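PDB 5FX8: manganese lipoxygenase from Gaeumannomyces graminis, which uses a manganese centre to oxygenate linoleic and alpha-linolenic acids, giving 11S- and 13R-hydroperoxy fatty acids. Local coordinates for residues D310-M315 and S418-D423; A414-T419 and R458-L463; D184-S189 and G210-V215; F238-R243 and S388-P393. One frame throughout, in Å; residues are numbered along the deposited sequence.

How the contacts relate
The four contacts fall into two pairs, their centres about 38 to 47 Å apart from one pair to the other, all within the lipoxygenase domain. Contacts 1 and 2 have centres about 8 Å apart and share Ser418 and Thr419, so the end of helix 396-420 is held against helix 313-321 and helix 460-481. Contacts 3 and 4, with centres about 13 Å apart, belong to neighbouring strands 212-216 and 235-241 of the antiparallel five-stranded sheet. Along the chain contact 3 closes first; contacts 4 and 1 then interleave, and contact 2 starts where contact 1 ends. Segment 388-393 precedes helix 396-420, which thus links the sheet pair to the helical pair in sequence.

Contact 1. Residues D310-M315 and S418-D423; sequences DRHPVM and STYGAD
The N-cap of helix 313-321 meets the closing turn of helix 396-420 here, through His312 and Pro313 on one side and Thr419 and Tyr420 on the other. His312 is the capping residue. Its ND1 accepts from Val314 N at 3.1 Å, with an N-H...acceptor angle of 155° and the donor almost in the imidazole plane. The rotation of the ring is thereby fixed, leaving NE2 for Asp433. CG lies anti to the backbone N (chi1 -162°), a setting that lets the far end of the ring approach Tyr420 although CB itself does not point there. Tyr420 OH comes to the ring at its edge, in plane, 3.9 Å from His312 CE1, and the two side chains stand at about a right angle. This pair makes no direct hydrogen bond. Instead His312 NE2 and Tyr420 OH are both hydrogen-bonded to Asp433 OD2. Beside them Pro313 faces Thr419, with Pro313 CB 4.1 Å from Thr419 OG1 and Pro313 CG 4.2 Å from Thr419 CG2. That hydroxyl is hydrogen-bonded back to Phe415 O, one turn earlier, so its meeting with the proline is a plain van der Waals contact. The same Thr419 methyl also lies over one face of its neighbour's phenol ring. Gly421, with positive phi, then leads the chain out of the helix. Since ND1 serves as an acceptor, a neutral His312 would probably carry its proton on NE2, where the carboxylate of Asp433 would favour it; one acid outside the two segments would thus join a helix start to a helix end.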
loop_
_atom_site.group_PDB
_atom_site.type_symbol
_atom_site.label_atom_id
_atom_site.label_comp_id
_atom_site.label_asym_id
_atom_site.label_seq_id
_atom_site.Cartn_x
_atom_site.Cartn_y
_atom_site.Cartn_z
ATOM N N ASP A 310 -1.998 -12.698 -25.548
ATOM C CA ASP A 310 -0.948 -12.621 -24.565
ATOM C C ASP A 310 0.342 -12.029 -25.146
ATOM O O ASP A 310 1.139 -11.458 -24.395
ATOM C CB ASP A 310 -0.736 -14.002 -23.965
ATOM C CG ASP A 310 -1.860 -14.418 -23.005
ATOM O OD1 ASP A 310 -2.600 -13.567 -22.427
ATOM O OD2 ASP A 310 -1.980 -15.637 -22.798
ATOM N N ARG A 311 0.555 -12.105 -26.460
ATOM C CA ARG A 311 1.768 -11.554 -27.065
ATOM C C ARG A 311 1.610 -10.116 -27.519
ATOM O O ARG A 311 2.558 -9.546 -28.038
ATOM C CB ARG A 311 2.230 -12.422 -28.240
ATOM C CG ARG A 311 2.482 -13.855 -27.839
ATOM C CD ARG A 311 3.068 -14.695 -28.965
ATOM N NE ARG A 311 2.123 -15.094 -30.014
ATOM C CZ ARG A 311 2.208 -14.712 -31.283
ATOM N NH1 ARG A 311 3.184 -13.905 -31.677
ATOM N NH2 ARG A 311 1.317 -15.131 -32.164
ATOM N N HIS A 312 0.468 -9.523 -27.311
ATOM C CA HIS A 312 0.258 -8.117 -27.611
ATOM C C HIS A 312 1.011 -7.225 -26.626
ATOM O O HIS A 312 0.913 -7.428 -25.414
ATOM C CB HIS A 312 -1.208 -7.818 -27.548
ATOM C CG HIS A 312 -1.591 -6.563 -28.238
ATOM N ND1 HIS A 312 -1.136 -5.334 -27.845
ATOM C CD2 HIS A 312 -2.394 -6.346 -29.297
ATOM C CE1 HIS A 312 -1.644 -4.408 -28.628
ATOM N NE2 HIS A 312 -2.409 -4.997 -29.520
ATOM N N PRO A 313 1.755 -6.223 -27.101
ATOM C CA PRO A 313 2.553 -5.382 -26.175
ATOM C C PRO A 313 1.741 -4.635 -25.125
ATOM O O PRO A 313 2.218 -4.395 -24.001
ATOM C CB PRO A 313 3.267 -4.419 -27.136
ATOM C CG PRO A 313 3.319 -5.172 -28.414
ATOM C CD PRO A 313 2.058 -5.933 -28.510
ATOM N N VAL A 314 0.522 -4.255 -25.466
ATOM C CA VAL A 314 -0.324 -3.576 -24.499
ATOM C C VAL A 314 -0.794 -4.548 -23.418
ATOM O O VAL A 314 -0.906 -4.180 -22.244
ATOM C CB VAL A 314 -1.499 -2.892 -25.211
ATOM C CG1 VAL A 314 -2.403 -2.295 -24.216
ATOM C CG2 VAL A 314 -0.989 -1.825 -26.105
ATOM N N MET A 315 -1.045 -5.808 -23.791
ATOM C CA MET A 315 -1.398 -6.825 -22.814
ATOM C C MET A 315 -0.302 -7.000 -21.789
ATOM O O MET A 315 -0.586 -7.171 -20.605
ATOM C CB MET A 315 -1.675 -8.164 -23.498
ATOM C CG MET A 315 -2.313 -9.223 -22.591
ATOM S SD MET A 315 -3.978 -8.743 -22.125
ATOM C CE MET A 315 -3.809 -8.284 -20.423
ATOM N N SER A 418 6.334 3.617 -30.204
ATOM C CA SER A 418 7.232 2.513 -30.518
ATOM C C SER A 418 6.469 1.300 -31.049
ATOM O O SER A 418 6.954 0.587 -31.934
ATOM C CB SER A 418 8.051 2.154 -29.281
ATOM O OG SER A 418 8.590 0.838 -29.365
ATOM N N THR A 419 5.274 1.051 -30.532
ATOM C CA THR A 419 4.528 -0.127 -30.955
ATOM C C THR A 419 3.894 0.046 -32.326
ATOM O O THR A 419 3.837 -0.902 -33.108
ATOM C CB THR A 419 3.463 -0.427 -29.910
ATOM O OG1 THR A 419 4.121 -0.732 -28.696
ATOM C CG2 THR A 419 2.571 -1.562 -30.326
ATOM N N TYR A 420 3.393 1.235 -32.617
ATOM C CA TYR A 420 2.624 1.488 -33.817
ATOM C C TYR A 420 3.368 2.295 -34.867
ATOM O O TYR A 420 2.869 2.422 -35.986
ATOM C CB TYR A 420 1.333 2.210 -33.450
ATOM C CG TYR A 420 0.408 1.359 -32.648
ATOM C CD1 TYR A 420 -0.434 0.475 -33.273
ATOM C CD2 TYR A 420 0.371 1.444 -31.259
ATOM C CE1 TYR A 420 -1.286 -0.302 -32.560
ATOM C CE2 TYR A 420 -0.474 0.664 -30.528
ATOM C CZ TYR A 420 -1.306 -0.212 -31.190
ATOM O OH TYR A 420 -2.168 -1.016 -30.513
ATOM N N GLY A 421 4.497 2.893 -34.510
ATOM C CA GLY A 421 5.448 3.471 -35.432
ATOM C C GLY A 421 5.062 4.682 -36.241
ATOM O O GLY A 421 5.105 4.608 -37.472
ATOM N N ALA A 422 4.714 5.803 -35.611
ATOM C CA ALA A 422 4.550 7.038 -36.390
ATOM C C ALA A 422 4.504 8.254 -35.478
ATOM O O ALA A 422 5.289 8.349 -34.532
ATOM C CB ALA A 422 3.296 7.008 -37.278
ATOM N N ASP A 423 3.594 9.185 -35.743
ATOM C CA ASP A 423 3.605 10.490 -35.085
ATOM C C ASP A 423 2.188 10.891 -34.703
ATOM O O ASP A 423 1.405 11.295 -35.567
ATOM C CB ASP A 423 4.228 11.545 -35.996
ATOM C CG ASP A 423 3.511 11.655 -37.337
ATOM O OD1 ASP A 423 2.300 11.964 -37.360
ATOM O OD2 ASP A 423 4.162 11.424 -38.377
#

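Contact 2. Residues A414-T419 and R458-L463; sequences AFVDST and RRRAQL
Charge and apolar packing divide the contact between Asp417 and Val416 on helix 396-420 and Arg460 and Leu463 on the first turn of helix 460-481. The ionic part is a salt bridge, Asp417 OD1 to Arg460 NH1 at 2.5 Å. The carboxylate oxygen lies at the edge of the guanidinium, near its plane, yet the two planar groups are turned 41° apart, and a single oxygen and a single nitrogen carry the bridge. Arg460 reaches it with a chain extended from CG to NE, standing at about a right angle to the aspartate side chain. Its NE forms a second salt bridge, to Asp427 OD1.

The apolar part centres on Val416 and Leu463. Val416 CG2 meets Leu463 CD2 at 4.0 Å, and Val416 CG1 is 4.3 Å from Arg460 CB, which brings the root of the arginine into the same packing. Leu463 has CG anti to its backbone N (chi1 -179°), which turns the fork toward the valine, and CD2 is the methyl that touches. Two aspartates thus share the guanidinium of one buried arginine, which would probably keep Arg460 charged and limit the swing of its long side chain across the helix pair.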
loop_
_atom_site.group_PDB
_atom_site.type_symbol
_atom_site.label_atom_id
_atom_site.label_comp_id
_atom_site.label_asym_id
_atom_site.label_seq_id
_atom_site.Cartn_x
_atom_site.Cartn_y
_atom_site.Cartn_z
ATOM N N ALA A 414 5.717 7.424 -25.709
ATOM C CA ALA A 414 6.798 6.765 -26.421
ATOM C C ALA A 414 6.516 5.280 -26.618
ATOM O O ALA A 414 6.921 4.712 -27.628
ATOM C CB ALA A 414 8.121 6.984 -25.706
ATOM N N PHE A 415 5.809 4.643 -25.691
ATOM C CA PHE A 415 5.501 3.226 -25.830
ATOM C C PHE A 415 4.542 2.979 -26.984
ATOM O O PHE A 415 4.729 2.035 -27.755
ATOM C CB PHE A 415 4.936 2.691 -24.510
ATOM C CG PHE A 415 4.279 1.354 -24.626
ATOM C CD1 PHE A 415 5.005 0.236 -24.960
ATOM C CD2 PHE A 415 2.939 1.213 -24.394
ATOM C CE1 PHE A 415 4.415 -0.975 -25.079
ATOM C CE2 PHE A 415 2.333 -0.028 -24.495
ATOM C CZ PHE A 415 3.074 -1.113 -24.842
ATOM N N VAL A 416 3.522 3.824 -27.120
ATOM C CA VAL A 416 2.555 3.675 -28.198
ATOM C C VAL A 416 3.206 3.984 -29.531
ATOM O O VAL A 416 3.033 3.237 -30.498
ATOM C CB VAL A 416 1.318 4.556 -27.946
ATOM C CG1 VAL A 416 0.385 4.551 -29.138
ATOM C CG2 VAL A 416 0.582 4.050 -26.771
ATOM N N ASP A 417 4.001 5.059 -29.594
ATOM C CA ASP A 417 4.719 5.344 -30.830
ATOM C C ASP A 417 5.678 4.214 -31.189
ATOM O O ASP A 417 5.806 3.853 -32.355
ATOM C CB ASP A 417 5.470 6.670 -30.731
ATOM C CG ASP A 417 4.548 7.891 -30.690
ATOM O OD1 ASP A 417 3.384 7.856 -31.162
ATOM O OD2 ASP A 417 5.023 8.913 -30.160
ATOM N N SER A 418 6.334 3.617 -30.204
ATOM C CA SER A 418 7.232 2.513 -30.518
ATOM C C SER A 418 6.469 1.300 -31.049
ATOM O O SER A 418 6.954 0.587 -31.934
ATOM C CB SER A 418 8.051 2.154 -29.281
ATOM O OG SER A 418 8.590 0.838 -29.365
ATOM N N THR A 419 5.274 1.051 -30.532
ATOM C CA THR A 419 4.528 -0.127 -30.955
ATOM C C THR A 419 3.894 0.046 -32.326
ATOM O O THR A 419 3.837 -0.902 -33.108
ATOM C CB THR A 419 3.463 -0.427 -29.910
ATOM O OG1 THR A 419 4.121 -0.732 -28.696
ATOM C CG2 THR A 419 2.571 -1.562 -30.326
ATOM N N ARG A 458 -9.772 5.745 -32.809
ATOM C CA ARG A 458 -9.164 6.269 -34.018
ATOM C C ARG A 458 -7.849 6.994 -33.798
ATOM O O ARG A 458 -7.071 7.105 -34.749
ATOM C CB ARG A 458 -10.132 7.222 -34.715
ATOM C CG ARG A 458 -11.583 6.877 -34.493
ATOM C CD ARG A 458 -12.454 7.467 -35.576
ATOM N NE ARG A 458 -12.357 6.709 -36.821
ATOM C CZ ARG A 458 -13.361 6.026 -37.352
ATOM N NH1 ARG A 458 -14.538 6.019 -36.748
ATOM N NH2 ARG A 458 -13.192 5.364 -38.484
ATOM N N ARG A 459 -7.570 7.477 -32.589
ATOM C CA ARG A 459 -6.429 8.351 -32.345
ATOM C C ARG A 459 -5.504 7.760 -31.290
ATOM O O ARG A 459 -5.968 7.349 -30.232
ATOM C CB ARG A 459 -6.922 9.733 -31.903
ATOM C CG ARG A 459 -7.833 10.421 -32.934
ATOM C CD ARG A 459 -8.337 11.802 -32.473
ATOM N NE ARG A 459 -9.308 11.679 -31.389
ATOM C CZ ARG A 459 -9.048 11.922 -30.106
ATOM N NH1 ARG A 459 -7.844 12.327 -29.720
ATOM N NH2 ARG A 459 -10.004 11.758 -29.205
ATOM N N ARG A 460 -4.196 7.744 -31.568
ATOM C CA ARG A 460 -3.209 7.366 -30.556
ATOM C C ARG A 460 -3.446 8.054 -29.216
ATOM O O ARG A 460 -3.250 7.443 -28.165
ATOM C CB ARG A 460 -1.805 7.714 -31.018
ATOM C CG ARG A 460 -1.370 7.012 -32.218
ATOM C CD ARG A 460 -0.163 7.661 -32.792
ATOM N NE ARG A 460 0.308 6.895 -33.925
ATOM C CZ ARG A 460 1.490 6.307 -33.941
ATOM N NH1 ARG A 460 2.282 6.457 -32.894
ATOM N NH2 ARG A 460 1.881 5.590 -34.984
ATOM N N ALA A 461 -3.798 9.342 -29.227
ATOM C CA ALA A 461 -3.993 10.048 -27.970
ATOM C C ALA A 461 -4.996 9.340 -27.072
ATOM O O ALA A 461 -4.908 9.448 -25.848
ATOM C CB ALA A 461 -4.449 11.480 -28.230
ATOM N N GLN A 462 -5.955 8.622 -27.653
ATOM C CA GLN A 462 -6.955 7.941 -26.839
ATOM C C GLN A 462 -6.349 6.747 -26.130
ATOM O O GLN A 462 -6.524 6.574 -24.919
ATOM C CB GLN A 462 -8.134 7.501 -27.696
ATOM C CG GLN A 462 -8.990 8.631 -28.151
ATOM C CD GLN A 462 -10.147 8.177 -28.975
ATOM O OE1 GLN A 462 -10.022 7.986 -30.180
ATOM N NE2 GLN A 462 -11.295 7.998 -28.332
ATOM N N LEU A 463 -5.634 5.913 -26.874
ATOM C CA LEU A 463 -4.947 4.812 -26.242
ATOM C C LEU A 463 -3.980 5.314 -25.173
ATOM O O LEU A 463 -3.892 4.732 -24.088
ATOM C CB LEU A 463 -4.237 3.985 -27.307
ATOM C CG LEU A 463 -3.520 2.788 -26.708
ATOM C CD1 LEU A 463 -4.537 1.928 -26.018
ATOM C CD2 LEU A 463 -2.756 2.018 -27.727
#

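Contact 3. Residues D184-S189 and G210-V215; sequences DKLPFS and GRLFLV
The puckered ring of Pro187 touches across this contact, turning its CB and CG atoms to the forked end of Leu214, while the truly flat rings, Phe188 and Phe213, flank the pair and do not make it. Phe188 packs on Gln235 and Leu237 of strand 235-241 and on Ala251 and Lys253 of the next strand. Phe213 forms an edge-to-face pair with Phe247 and touches Leu392. Pro187 CG lies 3.9 Å from Leu214 CD1 and 4.0 Å from Leu214 CD2, while Pro187 CB comes within 4.1 Å of Leu214 CD2. Both methyls therefore reach the CB-CG corner of the ring, and the two side chains pass alongside each other, pointing opposite ways.

Beside the proline, Leu186 CD2 meets Leu212 CD1 at 3.6 Å, methyl to methyl, with the chains crossing obliquely. The CB of Leu186 does not aim at the strand; with CG set beside the backbone N (chi1 -64°) and the branch carried on from there, its end comes across to Leu212. His207 of the short helix 203-208 touches both leucines. Leu214 has the other first torsion, CG anti to its backbone N (chi1 171°), which brings its methyls to Pro187.

No hydrogen bond joins the two segments, and the contact is wholly apolar. Leu212 and Leu214, two residues apart, face the loop together, while Phe213 between them serves the other side: the usual pattern of a strand in an antiparallel sheet, here strand 212-216, with an irregular segment laid over one face.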
loop_
_atom_site.group_PDB
_atom_site.type_symbol
_atom_site.label_atom_id
_atom_site.label_comp_id
_atom_site.label_asym_id
_atom_site.label_seq_id
_atom_site.Cartn_x
_atom_site.Cartn_y
_atom_site.Cartn_z
ATOM N N ASP A 184 -25.416 25.687 -7.659
ATOM C CA ASP A 184 -25.436 24.992 -6.378
ATOM C C ASP A 184 -25.980 25.930 -5.302
ATOM O O ASP A 184 -25.772 27.140 -5.340
ATOM C CB ASP A 184 -24.025 24.489 -5.962
ATOM C CG ASP A 184 -23.484 23.366 -6.857
ATOM O OD1 ASP A 184 -24.276 22.524 -7.332
ATOM O OD2 ASP A 184 -22.253 23.317 -7.089
ATOM N N LYS A 185 -26.681 25.377 -4.336
ATOM C CA LYS A 185 -27.172 26.210 -3.255
ATOM C C LYS A 185 -26.321 25.977 -2.018
ATOM O O LYS A 185 -25.535 25.035 -1.955
ATOM C CB LYS A 185 -28.645 25.923 -2.976
ATOM C CG LYS A 185 -28.901 24.613 -2.280
ATOM C CD LYS A 185 -30.395 24.316 -2.126
ATOM C CE LYS A 185 -30.621 23.055 -1.290
ATOM N NZ LYS A 185 -29.786 21.908 -1.761
ATOM N N LEU A 186 -26.439 26.872 -1.057
ATOM C CA LEU A 186 -25.736 26.687 0.203
ATOM C C LEU A 186 -26.245 25.430 0.902
ATOM O O LEU A 186 -27.457 25.283 1.086
ATOM C CB LEU A 186 -25.944 27.886 1.110
ATOM C CG LEU A 186 -25.385 29.200 0.617
ATOM C CD1 LEU A 186 -25.844 30.310 1.522
ATOM C CD2 LEU A 186 -23.893 29.114 0.638
ATOM N N PRO A 187 -25.372 24.525 1.320
ATOM C CA PRO A 187 -25.841 23.294 1.962
ATOM C C PRO A 187 -26.521 23.543 3.300
ATOM O O PRO A 187 -27.577 22.980 3.583
ATOM C CB PRO A 187 -24.556 22.486 2.138
ATOM C CG PRO A 187 -23.491 23.494 2.222
ATOM C CD PRO A 187 -23.904 24.614 1.311
ATOM N N PHE A 188 -25.929 24.379 4.136
ATOM C CA PHE A 188 -26.515 24.716 5.415
ATOM C C PHE A 188 -26.204 26.170 5.716
ATOM O O PHE A 188 -25.357 26.789 5.076
ATOM C CB PHE A 188 -26.008 23.799 6.531
ATOM C CG PHE A 188 -24.520 23.778 6.679
ATOM C CD1 PHE A 188 -23.871 24.753 7.405
ATOM C CD2 PHE A 188 -23.775 22.752 6.128
ATOM C CE1 PHE A 188 -22.520 24.719 7.556
ATOM C CE2 PHE A 188 -22.418 22.710 6.284
ATOM C CZ PHE A 188 -21.790 23.691 6.998
ATOM N N SER A 189 -26.890 26.709 6.710
ATOM C CA SER A 189 -26.757 28.105 7.077
ATOM C C SER A 189 -25.923 28.243 8.339
ATOM O O SER A 189 -25.790 27.314 9.133
ATOM C CB SER A 189 -28.125 28.753 7.283
ATOM O OG SER A 189 -27.998 30.174 7.292
ATOM N N GLY A 210 -17.666 32.658 -5.852
ATOM C CA GLY A 210 -17.010 31.398 -6.135
ATOM C C GLY A 210 -15.902 31.051 -5.173
ATOM O O GLY A 210 -14.944 30.403 -5.571
ATOM N N ARG A 211 -16.004 31.475 -3.913
ATOM C CA ARG A 211 -14.992 31.220 -2.897
ATOM C C ARG A 211 -15.432 30.205 -1.841
ATOM O O ARG A 211 -14.699 30.000 -0.883
ATOM C CB ARG A 211 -14.592 32.527 -2.213
ATOM C CG ARG A 211 -14.286 33.635 -3.172
ATOM C CD ARG A 211 -13.823 34.903 -2.508
ATOM N NE ARG A 211 -12.389 34.929 -2.265
ATOM C CZ ARG A 211 -11.496 35.596 -2.989
ATOM N NH1 ARG A 211 -11.860 36.307 -4.029
ATOM N NH2 ARG A 211 -10.224 35.553 -2.663
ATOM N N LEU A 212 -16.594 29.563 -1.991
ATOM C CA LEU A 212 -17.077 28.550 -1.057
ATOM C C LEU A 212 -16.922 27.150 -1.638
ATOM O O LEU A 212 -17.273 26.911 -2.792
ATOM C CB LEU A 212 -18.544 28.772 -0.691
ATOM C CG LEU A 212 -18.938 29.780 0.382
ATOM C CD1 LEU A 212 -20.355 29.530 0.734
ATOM C CD2 LEU A 212 -18.090 29.693 1.612
ATOM N N PHE A 213 -16.440 26.227 -0.812
ATOM C CA PHE A 213 -16.177 24.847 -1.175
ATOM C C PHE A 213 -16.820 23.940 -0.137
ATOM O O PHE A 213 -16.940 24.304 1.027
ATOM C CB PHE A 213 -14.684 24.551 -1.236
ATOM C CG PHE A 213 -13.928 25.406 -2.179
ATOM C CD1 PHE A 213 -13.548 26.694 -1.830
ATOM C CD2 PHE A 213 -13.555 24.919 -3.414
ATOM C CE1 PHE A 213 -12.841 27.469 -2.706
ATOM C CE2 PHE A 213 -12.845 25.700 -4.280
ATOM C CZ PHE A 213 -12.495 26.977 -3.920
ATOM N N LEU A 214 -17.208 22.745 -0.556
ATOM C CA LEU A 214 -18.006 21.861 0.278
ATOM C C LEU A 214 -17.430 20.463 0.275
ATOM O O LEU A 214 -17.045 19.959 -0.774
ATOM C CB LEU A 214 -19.445 21.790 -0.218
ATOM C CG LEU A 214 -20.353 20.746 0.435
ATOM C CD1 LEU A 214 -20.497 20.996 1.908
ATOM C CD2 LEU A 214 -21.691 20.804 -0.198
ATOM N N VAL A 215 -17.392 19.831 1.440
ATOM C CA VAL A 215 -17.229 18.390 1.556
ATOM C C VAL A 215 -18.504 17.830 2.159
ATOM O O VAL A 215 -18.895 18.218 3.261
ATOM C CB VAL A 215 -16.027 18.022 2.422
ATOM C CG1 VAL A 215 -15.948 16.510 2.594
ATOM C CG2 VAL A 215 -14.792 18.556 1.802
#

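Contact 4. Residues F238-R243 and S388-P393; sequences FYLDAR and SGPRLP
Leu240, on strand 235-241, pushes its two methyls into the irregular segment 388-393, CD2 chiefly against Pro390 and CD1 against Pro393. CG lies anti to the backbone N (chi1 -172°), which carries the fork out from the strand toward the loop. Leu240 CD2 is 3.9 Å from Pro390 CG, the leucine and the proline ring running side by side with opposed headings. Its partner methyl, Leu240 CD1, abuts the CD corner of the Pro393 ring, 3.7 Å from Pro393 CD. Between the prolines the same CD2 lies 3.6 Å from Arg391 O and 4.3 Å from Leu392 CD2, which makes the leucine a wedge among four consecutive residues.

Further along segment 238-243, Asp241 and Arg243 form a salt bridge. Arg243 NE donates to Asp241 OD1 at 2.9 Å, using the syn lone pair of that oxygen, with the carboxylate carbon in the guanidinium plane at its edge. Arg391 points its CB away from the strand, and its NH2 is hydrogen-bonded to Ser233 O of the neighbouring Zonadhesin chain.

Across the two segments themselves there is no hydrogen bond. Between them the contact rests on one leucine set among proline rings, whose locked phi angles limit the freedom of the backbone there, and Leu392 adds packing on Phe213 and Phe247; the polar bonds of Asp241, Arg243 and Arg391 lie apart from this apolar contact.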
loop_
_atom_site.group_PDB
_atom_site.type_symbol
_atom_site.label_atom_id
_atom_site.label_comp_id
_atom_site.label_asym_id
_atom_site.label_seq_id
_atom_site.Cartn_x
_atom_site.Cartn_y
_atom_site.Cartn_z
ATOM N N PHE A 238 -15.809 25.097 3.446
ATOM C CA PHE A 238 -14.501 25.714 3.413
ATOM C C PHE A 238 -14.549 26.941 2.521
ATOM O O PHE A 238 -15.432 27.078 1.681
ATOM C CB PHE A 238 -13.468 24.737 2.931
ATOM C CG PHE A 238 -13.416 23.488 3.723
ATOM C CD1 PHE A 238 -14.301 22.459 3.486
ATOM C CD2 PHE A 238 -12.455 23.326 4.691
ATOM C CE1 PHE A 238 -14.234 21.314 4.212
ATOM C CE2 PHE A 238 -12.384 22.188 5.417
ATOM C CZ PHE A 238 -13.268 21.178 5.187
ATOM N N TYR A 239 -13.614 27.859 2.717
ATOM C CA TYR A 239 -13.610 29.049 1.885
ATOM C C TYR A 239 -12.194 29.497 1.587
ATOM O O TYR A 239 -11.254 29.192 2.310
ATOM C CB TYR A 239 -14.396 30.207 2.511
ATOM C CG TYR A 239 -13.673 31.027 3.544
ATOM C CD1 TYR A 239 -13.334 30.484 4.750
ATOM C CD2 TYR A 239 -13.399 32.360 3.329
ATOM C CE1 TYR A 239 -12.711 31.224 5.715
ATOM C CE2 TYR A 239 -12.767 33.122 4.288
ATOM C CZ TYR A 239 -12.426 32.539 5.483
ATOM O OH TYR A 239 -11.808 33.236 6.472
ATOM N N LEU A 240 -12.048 30.217 0.490
ATOM C CA LEU A 240 -10.790 30.852 0.143
ATOM C C LEU A 240 -10.820 32.289 0.660
ATOM O O LEU A 240 -11.675 33.077 0.253
ATOM C CB LEU A 240 -10.578 30.787 -1.367
ATOM C CG LEU A 240 -9.219 31.229 -1.896
ATOM C CD1 LEU A 240 -8.089 30.579 -1.132
ATOM C CD2 LEU A 240 -9.135 30.872 -3.355
ATOM N N ASP A 241 -9.911 32.622 1.573
ATOM C CA ASP A 241 -9.916 33.921 2.236
ATOM C C ASP A 241 -9.096 34.923 1.451
ATOM O O ASP A 241 -7.884 34.749 1.289
ATOM C CB ASP A 241 -9.359 33.831 3.656
ATOM C CG ASP A 241 -9.541 35.126 4.453
ATOM O OD1 ASP A 241 -10.424 35.953 4.154
ATOM O OD2 ASP A 241 -8.794 35.297 5.410
ATOM N N ALA A 242 -9.752 35.998 1.018
ATOM C CA ALA A 242 -9.035 37.078 0.357
ATOM C C ALA A 242 -8.054 37.777 1.290
ATOM O O ALA A 242 -7.058 38.325 0.819
ATOM C CB ALA A 242 -10.018 38.089 -0.219
ATOM N N ARG A 243 -8.300 37.785 2.598
ATOM C CA ARG A 243 -7.409 38.556 3.456
ATOM C C ARG A 243 -6.036 37.928 3.548
ATOM O O ARG A 243 -5.041 38.646 3.682
ATOM C CB ARG A 243 -7.988 38.705 4.848
ATOM C CG ARG A 243 -9.288 39.430 4.869
ATOM C CD ARG A 243 -9.969 39.255 6.184
ATOM N NE ARG A 243 -10.215 37.851 6.400
ATOM C CZ ARG A 243 -10.629 37.330 7.537
ATOM N NH1 ARG A 243 -10.842 38.108 8.575
ATOM N NH2 ARG A 243 -10.835 36.026 7.615
ATOM N N SER A 388 -15.560 30.117 -12.234
ATOM C CA SER A 388 -16.627 30.878 -11.588
ATOM C C SER A 388 -16.194 31.404 -10.219
ATOM O O SER A 388 -17.028 31.747 -9.387
ATOM C CB SER A 388 -17.895 30.036 -11.490
ATOM O OG SER A 388 -18.188 29.468 -12.758
ATOM N N GLY A 389 -14.879 31.480 -9.999
ATOM C CA GLY A 389 -14.290 31.955 -8.770
ATOM C C GLY A 389 -12.782 32.072 -8.887
ATOM O O GLY A 389 -12.210 31.859 -9.950
ATOM N N PRO A 390 -12.104 32.412 -7.804
ATOM C CA PRO A 390 -10.654 32.568 -7.858
ATOM C C PRO A 390 -9.922 31.239 -7.870
ATOM O O PRO A 390 -10.485 30.169 -7.680
ATOM C CB PRO A 390 -10.333 33.343 -6.583
ATOM C CG PRO A 390 -11.369 32.993 -5.688
ATOM C CD PRO A 390 -12.624 32.825 -6.499
ATOM N N ARG A 391 -8.625 31.346 -8.074
ATOM C CA ARG A 391 -7.759 30.198 -8.270
ATOM C C ARG A 391 -7.223 29.787 -6.912
ATOM O O ARG A 391 -6.818 30.639 -6.124
ATOM C CB ARG A 391 -6.628 30.572 -9.232
ATOM C CG ARG A 391 -5.740 29.454 -9.736
ATOM C CD ARG A 391 -4.581 29.962 -10.627
ATOM N NE ARG A 391 -4.644 29.342 -11.942
ATOM C CZ ARG A 391 -5.005 29.999 -13.027
ATOM N NH1 ARG A 391 -5.271 31.289 -12.917
ATOM N NH2 ARG A 391 -5.096 29.396 -14.207
ATOM N N LEU A 392 -7.264 28.506 -6.619
ATOM C CA LEU A 392 -6.658 28.011 -5.404
ATOM C C LEU A 392 -5.159 28.267 -5.430
ATOM O O LEU A 392 -4.475 27.780 -6.336
ATOM C CB LEU A 392 -6.911 26.517 -5.253
ATOM C CG LEU A 392 -8.354 26.101 -5.073
ATOM C CD1 LEU A 392 -8.482 24.602 -5.167
ATOM C CD2 LEU A 392 -8.775 26.588 -3.736
ATOM N N PRO A 393 -4.603 28.989 -4.465
ATOM C CA PRO A 393 -3.155 29.219 -4.491
ATOM C C PRO A 393 -2.308 27.965 -4.296
ATOM O O PRO A 393 -1.157 27.949 -4.735
ATOM C CB PRO A 393 -2.943 30.247 -3.366
ATOM C CG PRO A 393 -4.184 30.277 -2.595
ATOM C CD PRO A 393 -5.283 29.862 -3.498
#